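Local coordinates for protein extracellular ligand-binding receptor (Verminephrobacter eiseniae, PDB 4M88) that probably binds an amino acid or a related small solute outside the membrane as the substrate-binding receptor of an ABC transporter, at residues 273-278 with 282-287; 29-34 with 293-298; 22-27 with 75-80; 15-20 with 53-58; 126-131 with 229-234. One frame throughout, in Å; residues are numbered along the deposited sequence.

Contact 1: residues 273-278 with 282-287; sequences AMKEAF and QEYTEF
The side chain of selenomethionine M274 lies along one face of the Y284 ring and can be traced against it atom by atom. CB starts near the rim, 3.5 Å from Y284 CE1. CG comes over the face, 4.2 Å from the Y284 ring centroid and 16° off the normal, which meets the geometry of a CH-pi contact. Bends at chi2 (-65°) and chi3 (-70°) then fold the chain, so SE stands obliquely at 5.5 Å from the same centroid, a Met-aromatic contact, and CE returns to 3.9 Å from Y284 CD1. F270 adds an edge-to-face ring contact to Y284. At the phenol end, K275 crosses Y284 at about a right angle and its NZ donates to Y284 OH over 2.8 Å from near the ring plane. The hydroxyl in turn donates to water 1, at 2.7 Å from Y284 OH and in the ring plane, and this water donates to F278 O. Y284 OH thus both accepts and donates, and the water ties it to F278, the first residue beyond helix 265-277. A phenylalanine here would probably keep the M274 packing but leave the K275 ammonium and the water without their shared oxygen. The arrangement is that of a short loop between consecutive helices 265-277 and 286-303, its aromatic residue folded back on the first helix.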
# COMPACT_ATOMS: atom_id res chain seq x y z
N ALA A 273 6.18 -18.85 3.96
CA ALA A 273 6.73 -18.05 5.05
C ALA A 273 5.65 -17.78 6.10
O ALA A 273 5.92 -17.84 7.30
CB ALA A 273 7.33 -16.74 4.51
N MSE A 274 4.44 -17.49 5.64
CA MSE A 274 3.32 -17.26 6.55
C MSE A 274 2.93 -18.51 7.36
O MSE A 274 2.62 -18.40 8.55
CB MSE A 274 2.11 -16.68 5.81
CG MSE A 274 2.35 -15.28 5.23
SE MSE A 274 2.63 -13.94 6.66
CE MSE A 274 0.84 -13.89 7.39
N LYS A 275 2.94 -19.70 6.74
CA LYS A 275 2.56 -20.92 7.47
C LYS A 275 3.55 -21.17 8.60
O LYS A 275 3.17 -21.59 9.70
CB LYS A 275 2.60 -22.20 6.62
CG LYS A 275 2.23 -22.11 5.18
CD LYS A 275 0.78 -21.73 4.97
CE LYS A 275 0.44 -21.70 3.48
NZ LYS A 275 -0.82 -20.96 3.23
N GLU A 276 4.83 -20.96 8.30
CA GLU A 276 5.89 -21.19 9.27
C GLU A 276 5.78 -20.23 10.46
O GLU A 276 5.86 -20.65 11.62
CB GLU A 276 7.26 -21.04 8.60
CG GLU A 276 7.53 -22.08 7.51
CD GLU A 276 8.90 -21.92 6.85
OE1 GLU A 276 9.31 -20.76 6.60
OE2 GLU A 276 9.56 -22.95 6.58
N ALA A 277 5.58 -18.95 10.17
CA ALA A 277 5.59 -17.91 11.20
C ALA A 277 4.25 -17.77 11.91
O ALA A 277 4.20 -17.51 13.11
CB ALA A 277 6.01 -16.57 10.57
N PHE A 278 3.16 -17.94 11.17
CA PHE A 278 1.82 -17.75 11.73
C PHE A 278 0.88 -18.87 11.30
O PHE A 278 -0.04 -18.64 10.52
CB PHE A 278 1.26 -16.40 11.28
CG PHE A 278 2.15 -15.24 11.63
CD1 PHE A 278 2.16 -14.73 12.92
CD2 PHE A 278 2.99 -14.69 10.67
CE1 PHE A 278 2.99 -13.67 13.25
CE2 PHE A 278 3.82 -13.64 11.00
CZ PHE A 278 3.83 -13.12 12.28
N GLN A 282 -5.45 -18.69 8.31
CA GLN A 282 -6.10 -19.51 7.30
C GLN A 282 -6.16 -18.79 5.96
O GLN A 282 -6.30 -19.42 4.91
CB GLN A 282 -7.52 -19.88 7.74
CG GLN A 282 -7.59 -20.65 9.05
CD GLN A 282 -7.43 -22.14 8.84
OE1 GLN A 282 -7.83 -22.68 7.80
NE2 GLN A 282 -6.83 -22.82 9.81
N GLU A 283 -6.05 -17.47 6.01
CA GLU A 283 -6.21 -16.63 4.83
C GLU A 283 -5.28 -15.43 4.97
O GLU A 283 -5.04 -15.00 6.10
CB GLU A 283 -7.67 -16.16 4.74
CG GLU A 283 -8.10 -15.64 3.39
CD GLU A 283 -9.57 -15.26 3.37
OE1 GLU A 283 -10.41 -16.07 3.82
OE2 GLU A 283 -9.89 -14.15 2.90
N TYR A 284 -4.76 -14.91 3.86
CA TYR A 284 -3.80 -13.79 3.93
C TYR A 284 -4.33 -12.50 3.35
O TYR A 284 -5.33 -12.50 2.63
CB TYR A 284 -2.49 -14.18 3.24
CG TYR A 284 -1.94 -15.47 3.79
CD1 TYR A 284 -1.81 -15.65 5.16
CD2 TYR A 284 -1.62 -16.52 2.95
CE1 TYR A 284 -1.35 -16.84 5.68
CE2 TYR A 284 -1.16 -17.71 3.46
CZ TYR A 284 -1.02 -17.87 4.82
OH TYR A 284 -0.55 -19.06 5.33
N THR A 285 -3.67 -11.38 3.67
CA THR A 285 -4.06 -10.08 3.14
C THR A 285 -2.96 -9.44 2.29
O THR A 285 -1.79 -9.86 2.33
CB THR A 285 -4.40 -9.08 4.26
OG1 THR A 285 -3.19 -8.67 4.91
CG2 THR A 285 -5.33 -9.71 5.27
N GLU A 286 -3.34 -8.40 1.56
CA GLU A 286 -2.42 -7.64 0.73
C GLU A 286 -1.36 -6.93 1.58
O GLU A 286 -0.22 -6.76 1.15
CB GLU A 286 -3.20 -6.62 -0.10
CG GLU A 286 -4.16 -7.25 -1.13
CD GLU A 286 -5.50 -7.67 -0.55
OE1 GLU A 286 -5.67 -7.63 0.69
OE2 GLU A 286 -6.40 -8.02 -1.35
N PHE A 287 -1.72 -6.51 2.78
CA PHE A 287 -0.73 -5.86 3.65
C PHE A 287 0.34 -6.83 4.15
O PHE A 287 1.50 -6.46 4.27
CB PHE A 287 -1.39 -5.12 4.80
CG PHE A 287 -1.99 -3.81 4.40
CD1 PHE A 287 -1.25 -2.93 3.60
CD2 PHE A 287 -3.28 -3.47 4.75
CE1 PHE A 287 -1.81 -1.71 3.19
CE2 PHE A 287 -3.83 -2.27 4.35
CZ PHE A 287 -3.09 -1.38 3.57
O HOH W 1 -0.67 -19.48 7.95

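Contact 2: residues 29-34 with 293-298; sequences KAYLAQ and LSARTV
Y31 presents the face of its ring to the backbone of R296, and the two side chains cross at about a right angle. R296 CA sits over the ring centre, 3.6 Å from the Y31 centroid and only 8° off the normal, so this CH-pi contact is made by the helix backbone itself. Beside it, R296 CG approaches Y31 CE1 to 3.5 Å, while A295 CB meets Y31 CD2 at 3.7 Å. With CG of Y31 anti to its amide nitrogen (chi1 173°), the ring reaches straight across to the neighbouring helix. The packing joins helices 18-37 and 286-303, which both touch I76 and so share one face of the parallel sheet in this lobe of the periplasmic-binding fold; the nearest CA atoms, of Y31 and R296, are 6.3 Å apart. R296 runs extended from CG to NE, and its guanidinium plane is nearly parallel to the Y31 ring (10°), but Y31 CE1 sits obliquely to the guanidinium. Its charge is directed elsewhere, NH1 forming a salt bridge with E269 and NE another with E300. Within residues 293-298, L293 O accepts both T297 N and T297 OG1, the latter at 2.7 Å from L293 O, from opposite faces of its carbonyl plane.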
# COMPACT_ATOMS: atom_id res chain seq x y z
N LYS A 29 7.99 -9.98 9.38
CA LYS A 29 8.55 -11.01 10.24
C LYS A 29 8.61 -12.35 9.54
O LYS A 29 9.57 -13.12 9.73
CB LYS A 29 7.71 -11.16 11.51
CG LYS A 29 7.85 -10.00 12.46
CD LYS A 29 6.89 -10.20 13.61
CE LYS A 29 7.21 -9.27 14.76
NZ LYS A 29 6.11 -9.21 15.75
N ALA A 30 7.58 -12.65 8.75
CA ALA A 30 7.54 -13.88 7.98
C ALA A 30 8.74 -13.96 7.05
O ALA A 30 9.40 -15.00 6.98
CB ALA A 30 6.23 -14.00 7.21
N TYR A 31 9.06 -12.88 6.35
CA TYR A 31 10.24 -12.91 5.49
C TYR A 31 11.53 -13.07 6.30
O TYR A 31 12.38 -13.92 5.96
CB TYR A 31 10.37 -11.68 4.59
CG TYR A 31 11.71 -11.72 3.88
CD1 TYR A 31 11.94 -12.63 2.85
CD2 TYR A 31 12.76 -10.90 4.28
CE1 TYR A 31 13.18 -12.71 2.22
CE2 TYR A 31 14.01 -10.98 3.66
CZ TYR A 31 14.20 -11.88 2.63
OH TYR A 31 15.43 -11.94 2.00
N LEU A 32 11.69 -12.26 7.34
CA LEU A 32 12.90 -12.31 8.16
C LEU A 32 13.17 -13.69 8.75
O LEU A 32 14.31 -14.14 8.79
CB LEU A 32 12.86 -11.25 9.27
CG LEU A 32 12.82 -9.82 8.75
CD1 LEU A 32 12.97 -8.85 9.91
CD2 LEU A 32 13.90 -9.57 7.69
N ALA A 33 12.12 -14.37 9.19
CA ALA A 33 12.28 -15.73 9.70
C ALA A 33 12.73 -16.69 8.60
O ALA A 33 13.57 -17.57 8.84
CB ALA A 33 10.96 -16.22 10.35
N GLN A 34 12.17 -16.53 7.41
CA GLN A 34 12.52 -17.33 6.25
C GLN A 34 13.98 -17.03 5.91
O GLN A 34 14.79 -17.94 5.70
CB GLN A 34 11.57 -16.98 5.09
CG GLN A 34 11.53 -17.97 3.93
CD GLN A 34 10.50 -17.59 2.84
OE1 GLN A 34 10.51 -16.48 2.31
NE2 GLN A 34 9.61 -18.53 2.50
N LEU A 293 7.15 -8.48 0.83
CA LEU A 293 7.91 -8.04 -0.35
C LEU A 293 8.81 -6.85 -0.05
O LEU A 293 9.89 -6.70 -0.65
CB LEU A 293 6.97 -7.71 -1.52
CG LEU A 293 6.32 -8.94 -2.16
CD1 LEU A 293 5.25 -8.56 -3.19
CD2 LEU A 293 7.37 -9.84 -2.80
N SER A 294 8.38 -5.99 0.87
CA SER A 294 9.19 -4.83 1.22
C SER A 294 10.46 -5.31 1.91
O SER A 294 11.56 -4.86 1.58
CB SER A 294 8.41 -3.85 2.09
OG SER A 294 7.31 -3.32 1.38
N ALA A 295 10.30 -6.23 2.84
CA ALA A 295 11.44 -6.81 3.55
C ALA A 295 12.29 -7.65 2.59
O ALA A 295 13.52 -7.59 2.64
CB ALA A 295 10.97 -7.65 4.74
N ARG A 296 11.65 -8.42 1.73
CA ARG A 296 12.41 -9.26 0.81
C ARG A 296 13.24 -8.45 -0.19
O ARG A 296 14.30 -8.88 -0.63
CB ARG A 296 11.50 -10.24 0.07
CG ARG A 296 12.28 -11.19 -0.80
CD ARG A 296 11.47 -12.43 -1.14
NE ARG A 296 12.19 -13.25 -2.11
CZ ARG A 296 11.68 -14.34 -2.68
NH1 ARG A 296 10.45 -14.73 -2.35
NH2 ARG A 296 12.40 -15.02 -3.57
N THR A 297 12.74 -7.27 -0.56
CA THR A 297 13.51 -6.36 -1.43
C THR A 297 14.84 -6.00 -0.78
O THR A 297 15.89 -6.03 -1.44
CB THR A 297 12.71 -5.09 -1.67
OG1 THR A 297 11.55 -5.43 -2.43
CG2 THR A 297 13.53 -4.06 -2.43
N VAL A 298 14.80 -5.68 0.51
CA VAL A 298 16.03 -5.41 1.24
C VAL A 298 16.94 -6.64 1.25
O VAL A 298 18.14 -6.53 0.99
CB VAL A 298 15.75 -4.96 2.67
CG1 VAL A 298 17.05 -4.90 3.45
CG2 VAL A 298 15.07 -3.59 2.67

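Contact 3: residues 22-27 with 75-80; sequences AGLNQG and LISPMG
S77 OG is approached by both methyls of L24, with CD1 and CD2 each 3.8 Å from the oxygen, while N102 outside the two segments donates a hydrogen bond to it from ND2. The hydroxyl is therefore buried against hydrocarbon but has a polar partner. L24 CD1 also lies 3.6 Å from S77 O, so the serine meets the leucine with a backbone oxygen as well as its side chain. Beside it, selenomethionine M79 contributes the apolar part. Its chain leaves the backbone extended (chi1 165°, chi2 179°) and turns at chi3 (-91°), which bends the terminal methyl back toward helix 18-37. As a result L24 CD1 is touched by three atoms of M79: CB is 3.9 Å from L24 CD1, SE 4.0 Å and CE 3.6 Å. The two side chains are set obliquely to one another. The contact joins helix 18-37 to the segment just beyond strand 74-76, in the parallel-sheet lobe of the periplasmic-binding fold. In that strand I76 bonds to G8 and L75 to V99 and V101; S77, just past it, also bonds to V101. M79 also touches F287, and L24 touches E290, so helix 286-303 borders the same region. No hydrogen bond links the two segments, so this contact probably contributes by close packing of L24 against S77 and M79, while N102 satisfies the buried hydroxyl.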
# COMPACT_ATOMS: atom_id res chain seq x y z
N ALA A 22 -0.34 -4.25 11.84
CA ALA A 22 -0.04 -5.60 12.29
C ALA A 22 0.18 -6.53 11.09
O ALA A 22 1.02 -7.43 11.14
CB ALA A 22 -1.18 -6.13 13.18
N GLY A 23 -0.60 -6.33 10.03
CA GLY A 23 -0.46 -7.11 8.81
C GLY A 23 0.88 -6.90 8.11
O GLY A 23 1.56 -7.86 7.74
N LEU A 24 1.26 -5.63 7.94
CA LEU A 24 2.59 -5.32 7.41
C LEU A 24 3.66 -5.97 8.27
O LEU A 24 4.62 -6.55 7.75
CB LEU A 24 2.84 -3.81 7.38
CG LEU A 24 2.20 -2.95 6.29
CD1 LEU A 24 2.56 -1.49 6.56
CD2 LEU A 24 2.67 -3.37 4.92
N ASN A 25 3.51 -5.85 9.58
CA ASN A 25 4.49 -6.39 10.51
C ASN A 25 4.60 -7.92 10.40
O ASN A 25 5.70 -8.48 10.44
CB ASN A 25 4.13 -5.97 11.94
CG ASN A 25 5.13 -6.43 12.98
OD1 ASN A 25 4.82 -7.28 13.82
ND2 ASN A 25 6.34 -5.87 12.93
N GLN A 26 3.46 -8.58 10.27
CA GLN A 26 3.44 -10.04 10.10
C GLN A 26 4.20 -10.48 8.85
O GLN A 26 4.96 -11.46 8.88
CB GLN A 26 2.00 -10.54 10.05
CG GLN A 26 1.34 -10.58 11.42
CD GLN A 26 -0.18 -10.54 11.35
OE1 GLN A 26 -0.75 -10.54 10.26
NE2 GLN A 26 -0.83 -10.51 12.50
N GLY A 27 3.99 -9.77 7.76
CA GLY A 27 4.66 -10.10 6.51
C GLY A 27 6.15 -9.88 6.60
O GLY A 27 6.95 -10.66 6.08
N LEU A 75 14.42 1.33 7.13
CA LEU A 75 13.10 1.36 7.74
C LEU A 75 12.16 0.77 6.71
O LEU A 75 12.21 1.15 5.53
CB LEU A 75 12.70 2.80 8.08
CG LEU A 75 13.56 3.44 9.16
CD1 LEU A 75 13.17 4.90 9.37
CD2 LEU A 75 13.46 2.67 10.48
N ILE A 76 11.32 -0.16 7.13
CA ILE A 76 10.51 -0.92 6.18
C ILE A 76 9.08 -0.45 6.21
O ILE A 76 8.44 -0.47 7.26
CB ILE A 76 10.52 -2.43 6.48
CG1 ILE A 76 11.95 -2.95 6.62
CG2 ILE A 76 9.74 -3.19 5.38
CD1 ILE A 76 12.77 -2.76 5.37
N SER A 77 8.60 0.00 5.05
CA SER A 77 7.18 0.30 4.81
C SER A 77 6.47 1.11 5.92
O SER A 77 5.53 0.62 6.54
CB SER A 77 6.41 -1.00 4.53
OG SER A 77 5.18 -0.72 3.89
N PRO A 78 6.93 2.35 6.17
CA PRO A 78 6.12 3.20 7.04
C PRO A 78 4.73 3.38 6.45
O PRO A 78 4.56 3.40 5.22
CB PRO A 78 6.87 4.53 7.07
CG PRO A 78 7.72 4.52 5.81
CD PRO A 78 8.10 3.07 5.63
N MSE A 79 3.75 3.50 7.34
CA MSE A 79 2.34 3.56 6.96
C MSE A 79 1.66 4.74 7.66
O MSE A 79 1.77 4.91 8.87
CB MSE A 79 1.66 2.25 7.34
CG MSE A 79 0.15 2.32 7.33
SE MSE A 79 -0.60 0.57 7.81
CE MSE A 79 -0.71 -0.13 6.01
N GLY A 80 0.96 5.55 6.87
CA GLY A 80 0.23 6.69 7.40
C GLY A 80 0.59 7.95 6.64
O GLY A 80 1.78 8.29 6.55

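Contact 4: residues 15-20 with 53-58; sequences GPLAAD and DRFSGE
At the rim of the cleft expected between the two lobes of this fold, P16 and L17 pack against the ring of F55. L17 CD1 lies over one face, 4.2 Å from the F55 centroid and 21° off the normal, a CH-pi contact displaced toward the rim. The other branch, L17 CD2, meets F55 CE1 at 3.6 Å. P16 crosses F55 at about a right angle and brings CG to 3.5 Å from F55 CD2, an oblique approach. Both segments cover the loop and first helical residues that lead from neighbouring parallel strands, 4-11 and 45-52, into helices 18-37 and 57-68, so the contact joins two adjacent strand-to-helix connections; L17 reaches on to P209 of the opposite lobe. The turns set the residues in place. A type I beta turn from G15 to A18 carries P16 and L17 at its two central positions. Across from it, D53 OD1 accepts the F55 amide at 2.8 Å with an N-H...O angle of 136°, an Asx turn that holds the backbone carrying F55. S56 OG donates to D53 O over 3.0 Å, and S56 N reaches the same oxygen. The S56 hydroxyl also accepts from G59 N, capping the start of helix 57-68.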
# COMPACT_ATOMS: atom_id res chain seq x y z
N GLY A 15 -4.30 2.68 17.28
CA GLY A 15 -5.14 3.60 16.56
C GLY A 15 -5.90 2.91 15.44
O GLY A 15 -5.93 1.69 15.39
N PRO A 16 -6.49 3.70 14.53
CA PRO A 16 -7.45 3.16 13.56
C PRO A 16 -6.82 2.28 12.50
O PRO A 16 -7.55 1.59 11.79
CB PRO A 16 -8.05 4.42 12.93
CG PRO A 16 -7.05 5.49 13.15
CD PRO A 16 -6.36 5.16 14.44
N LEU A 17 -5.50 2.29 12.37
CA LEU A 17 -4.83 1.41 11.42
C LEU A 17 -4.13 0.23 12.08
O LEU A 17 -3.30 -0.43 11.46
CB LEU A 17 -3.82 2.17 10.56
CG LEU A 17 -4.32 2.65 9.21
CD1 LEU A 17 -5.47 3.58 9.41
CD2 LEU A 17 -3.20 3.36 8.46
N ALA A 18 -4.46 -0.05 13.34
CA ALA A 18 -3.76 -1.08 14.11
C ALA A 18 -3.70 -2.43 13.38
O ALA A 18 -2.66 -3.09 13.35
CB ALA A 18 -4.41 -1.25 15.47
N ALA A 19 -4.83 -2.86 12.82
CA ALA A 19 -4.89 -4.17 12.16
C ALA A 19 -4.02 -4.22 10.90
O ALA A 19 -3.40 -5.24 10.59
CB ALA A 19 -6.31 -4.54 11.82
N ASP A 20 -3.98 -3.12 10.17
CA ASP A 20 -3.22 -3.11 8.93
C ASP A 20 -1.73 -3.02 9.20
O ASP A 20 -0.92 -3.62 8.48
CB ASP A 20 -3.69 -2.00 8.01
CG ASP A 20 -5.11 -2.23 7.50
OD1 ASP A 20 -5.56 -3.40 7.44
OD2 ASP A 20 -5.77 -1.24 7.14
N ASP A 53 4.01 4.79 16.00
CA ASP A 53 3.84 6.23 15.74
C ASP A 53 2.42 6.69 16.04
O ASP A 53 2.11 7.89 15.95
CB ASP A 53 4.28 6.61 14.30
CG ASP A 53 3.39 5.98 13.20
OD1 ASP A 53 2.15 5.92 13.35
OD2 ASP A 53 3.95 5.56 12.14
N ARG A 54 1.55 5.74 16.39
CA ARG A 54 0.20 6.04 16.85
C ARG A 54 -0.67 6.74 15.80
O ARG A 54 -1.58 7.50 16.15
CB ARG A 54 0.22 6.87 18.15
CG ARG A 54 1.10 6.30 19.25
CD ARG A 54 1.01 7.11 20.53
NE ARG A 54 1.40 8.51 20.35
CZ ARG A 54 2.66 8.94 20.30
NH1 ARG A 54 3.67 8.08 20.40
NH2 ARG A 54 2.91 10.24 20.14
N PHE A 55 -0.37 6.50 14.53
CA PHE A 55 -1.09 7.14 13.42
C PHE A 55 -1.07 8.66 13.50
O PHE A 55 -2.10 9.31 13.31
CB PHE A 55 -2.54 6.65 13.35
CG PHE A 55 -3.19 6.90 12.01
CD1 PHE A 55 -2.52 6.58 10.84
CD2 PHE A 55 -4.47 7.44 11.94
CE1 PHE A 55 -3.11 6.80 9.61
CE2 PHE A 55 -5.07 7.66 10.70
CZ PHE A 55 -4.39 7.34 9.54
N SER A 56 0.10 9.23 13.77
CA SER A 56 0.25 10.68 13.80
C SER A 56 1.62 11.11 13.29
O SER A 56 2.60 10.37 13.40
CB SER A 56 0.07 11.21 15.23
OG SER A 56 1.06 10.69 16.08
N GLY A 57 1.70 12.32 12.74
CA GLY A 57 2.98 12.86 12.34
C GLY A 57 3.86 13.08 13.56
O GLY A 57 5.07 12.81 13.52
N GLU A 58 3.25 13.56 14.64
CA GLU A 58 3.98 13.80 15.88
C GLU A 58 4.62 12.53 16.40
O GLU A 58 5.77 12.54 16.82
CB GLU A 58 3.06 14.38 16.96
CG GLU A 58 3.34 15.83 17.28
CD GLU A 58 4.80 16.11 17.58
OE1 GLU A 58 5.47 15.28 18.24
OE2 GLU A 58 5.29 17.17 17.14

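Contact 5: residues 126-131 with 229-234; sequences KQEIEE and VLSYVS
E128 turns its CG beside its own backbone nitrogen (chi1 -64°) and then runs extended, which carries the carboxylate away from helix 125-138 to S231. There it meets an inverse gamma turn centred on S231, closed by Y232 N to L230 O, in the loop after strand 227-229 in the mixed-sheet lobe of the periplasmic-binding fold. The carboxylate meets the serine with both oxygens. E128 OE1 accepts the S231 amide at 3.2 Å with an N-H...O angle of 156°, on its syn side and 16° out of the carboxylate plane. E128 OE2 lies 2.7 Å from S231 OG, whose single proton is also within reach of V253 O of strand 250-254, so which oxygen takes it is not settled. The carboxylate is buried, and the S231 amide is the one settled donor to it from the turn. A leucine in its place would probably leave the S231 amide without its acceptor and free the turn to shift against the helix. Apolar atoms fill the rest: E128 CB lies 3.8 Å from L230 CD2, and I129 CG1 is 4.1 Å from L230 CD1, the leucine crossing both helix side chains at an angle. R122 NH1 bonds to S231 O, giving the turn a further hold. L230 has a glycerol nearby, and L230 CB lies 3.3 Å from E128 OE1, the closest approach of the leucine to the helix segment.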
# COMPACT_ATOMS: atom_id res chain seq x y z
N LYS A 126 -1.26 7.19 -8.39
CA LYS A 126 -1.54 7.83 -9.68
C LYS A 126 -1.78 6.80 -10.77
O LYS A 126 -2.74 6.88 -11.54
CB LYS A 126 -0.42 8.79 -10.07
CG LYS A 126 -0.65 9.50 -11.40
CD LYS A 126 0.33 10.65 -11.60
CE LYS A 126 0.24 11.19 -13.02
NZ LYS A 126 0.92 12.50 -13.12
N GLN A 127 -0.90 5.80 -10.83
CA GLN A 127 -1.05 4.77 -11.83
C GLN A 127 -2.27 3.92 -11.55
O GLN A 127 -2.98 3.51 -12.47
CB GLN A 127 0.18 3.89 -11.90
CG GLN A 127 0.20 3.05 -13.16
CD GLN A 127 1.24 1.95 -13.11
OE1 GLN A 127 2.12 1.96 -12.25
NE2 GLN A 127 1.13 1.00 -14.02
N GLU A 128 -2.54 3.64 -10.27
CA GLU A 128 -3.75 2.91 -9.92
C GLU A 128 -5.02 3.65 -10.35
O GLU A 128 -5.97 3.05 -10.87
CB GLU A 128 -3.79 2.59 -8.43
CG GLU A 128 -2.67 1.66 -8.01
CD GLU A 128 -2.92 1.00 -6.66
OE1 GLU A 128 -3.81 1.47 -5.91
OE2 GLU A 128 -2.22 0.00 -6.35
N ILE A 129 -5.05 4.96 -10.09
CA ILE A 129 -6.20 5.78 -10.47
C ILE A 129 -6.37 5.89 -11.99
O ILE A 129 -7.50 5.86 -12.51
CB ILE A 129 -6.09 7.18 -9.83
CG1 ILE A 129 -6.44 7.09 -8.34
CG2 ILE A 129 -7.01 8.18 -10.51
CD1 ILE A 129 -5.97 8.30 -7.53
N GLU A 130 -5.26 6.00 -12.72
CA GLU A 130 -5.33 6.02 -14.18
C GLU A 130 -5.92 4.71 -14.70
O GLU A 130 -6.75 4.71 -15.61
CB GLU A 130 -3.96 6.29 -14.80
CG GLU A 130 -3.51 7.75 -14.64
CD GLU A 130 -2.04 7.98 -14.98
OE1 GLU A 130 -1.26 6.99 -15.02
OE2 GLU A 130 -1.66 9.15 -15.21
N GLU A 131 -5.50 3.60 -14.11
CA GLU A 131 -6.03 2.29 -14.43
C GLU A 131 -7.53 2.17 -14.12
O GLU A 131 -8.28 1.60 -14.91
CB GLU A 131 -5.26 1.21 -13.66
CG GLU A 131 -5.70 -0.20 -13.95
CD GLU A 131 -5.09 -0.76 -15.22
OE1 GLU A 131 -4.35 -0.02 -15.90
OE2 GLU A 131 -5.36 -1.94 -15.53
N VAL A 229 -11.85 0.79 -5.46
CA VAL A 229 -10.96 1.23 -4.40
C VAL A 229 -9.53 0.90 -4.77
O VAL A 229 -9.29 0.02 -5.60
CB VAL A 229 -11.30 0.56 -3.05
CG1 VAL A 229 -12.74 0.84 -2.66
CG2 VAL A 229 -11.05 -0.94 -3.11
N LEU A 230 -8.59 1.60 -4.14
CA LEU A 230 -7.18 1.37 -4.40
C LEU A 230 -6.63 0.29 -3.47
O LEU A 230 -7.39 -0.32 -2.71
CB LEU A 230 -6.39 2.67 -4.23
CG LEU A 230 -6.89 3.85 -5.06
CD1 LEU A 230 -6.00 5.08 -4.85
CD2 LEU A 230 -6.95 3.47 -6.52
N SER A 231 -5.32 0.06 -3.53
CA SER A 231 -4.68 -1.05 -2.82
C SER A 231 -4.61 -0.88 -1.30
O SER A 231 -3.52 -0.95 -0.73
CB SER A 231 -3.26 -1.24 -3.35
OG SER A 231 -3.27 -1.76 -4.66
N TYR A 232 -5.75 -0.69 -0.64
CA TYR A 232 -5.71 -0.43 0.81
C TYR A 232 -6.67 -1.23 1.69
O TYR A 232 -6.70 -1.05 2.91
CB TYR A 232 -5.88 1.07 1.07
CG TYR A 232 -4.79 1.84 0.38
CD1 TYR A 232 -3.47 1.68 0.78
CD2 TYR A 232 -5.06 2.66 -0.70
CE1 TYR A 232 -2.45 2.35 0.13
CE2 TYR A 232 -4.04 3.34 -1.35
CZ TYR A 232 -2.74 3.17 -0.94
OH TYR A 232 -1.73 3.84 -1.58
N VAL A 233 -7.44 -2.12 1.07
CA VAL A 233 -8.36 -2.97 1.82
C VAL A 233 -8.32 -4.38 1.25
O VAL A 233 -7.92 -4.57 0.10
CB VAL A 233 -9.81 -2.43 1.77
CG1 VAL A 233 -9.92 -1.13 2.52
CG2 VAL A 233 -10.27 -2.27 0.34
N SER A 234 -8.71 -5.37 2.06
CA SER A 234 -8.85 -6.74 1.57
C SER A 234 -10.33 -6.99 1.31
O SER A 234 -11.19 -6.31 1.88
CB SER A 234 -8.32 -7.76 2.59
OG SER A 234 -9.16 -7.83 3.74

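Contacts 1, 2, 3 and 5 are buried, whereas contact 4 is partly buried, with P16 exposed. Helix 18-37 serves contacts 2, 3 and 4, and helix 286-303 serves contacts 1 and 2, which touch where M274 SE lies 3.6 Å from A30 CB. Contacts 3 and 4 meet through M79 and L17, since M79 CG is 3.7 Å from L17 CD2. Contact 5 stands apart, in the lobe of the mixed sheet, yet touches contact 1 where F287 meets Y232. Chemistry follows place: contacts 2, 3 and 4 have no hydrogen bond across their segments, contact 1 adds a lysine-phenol bond and a water, and contact 5 relies on a buried carboxylate.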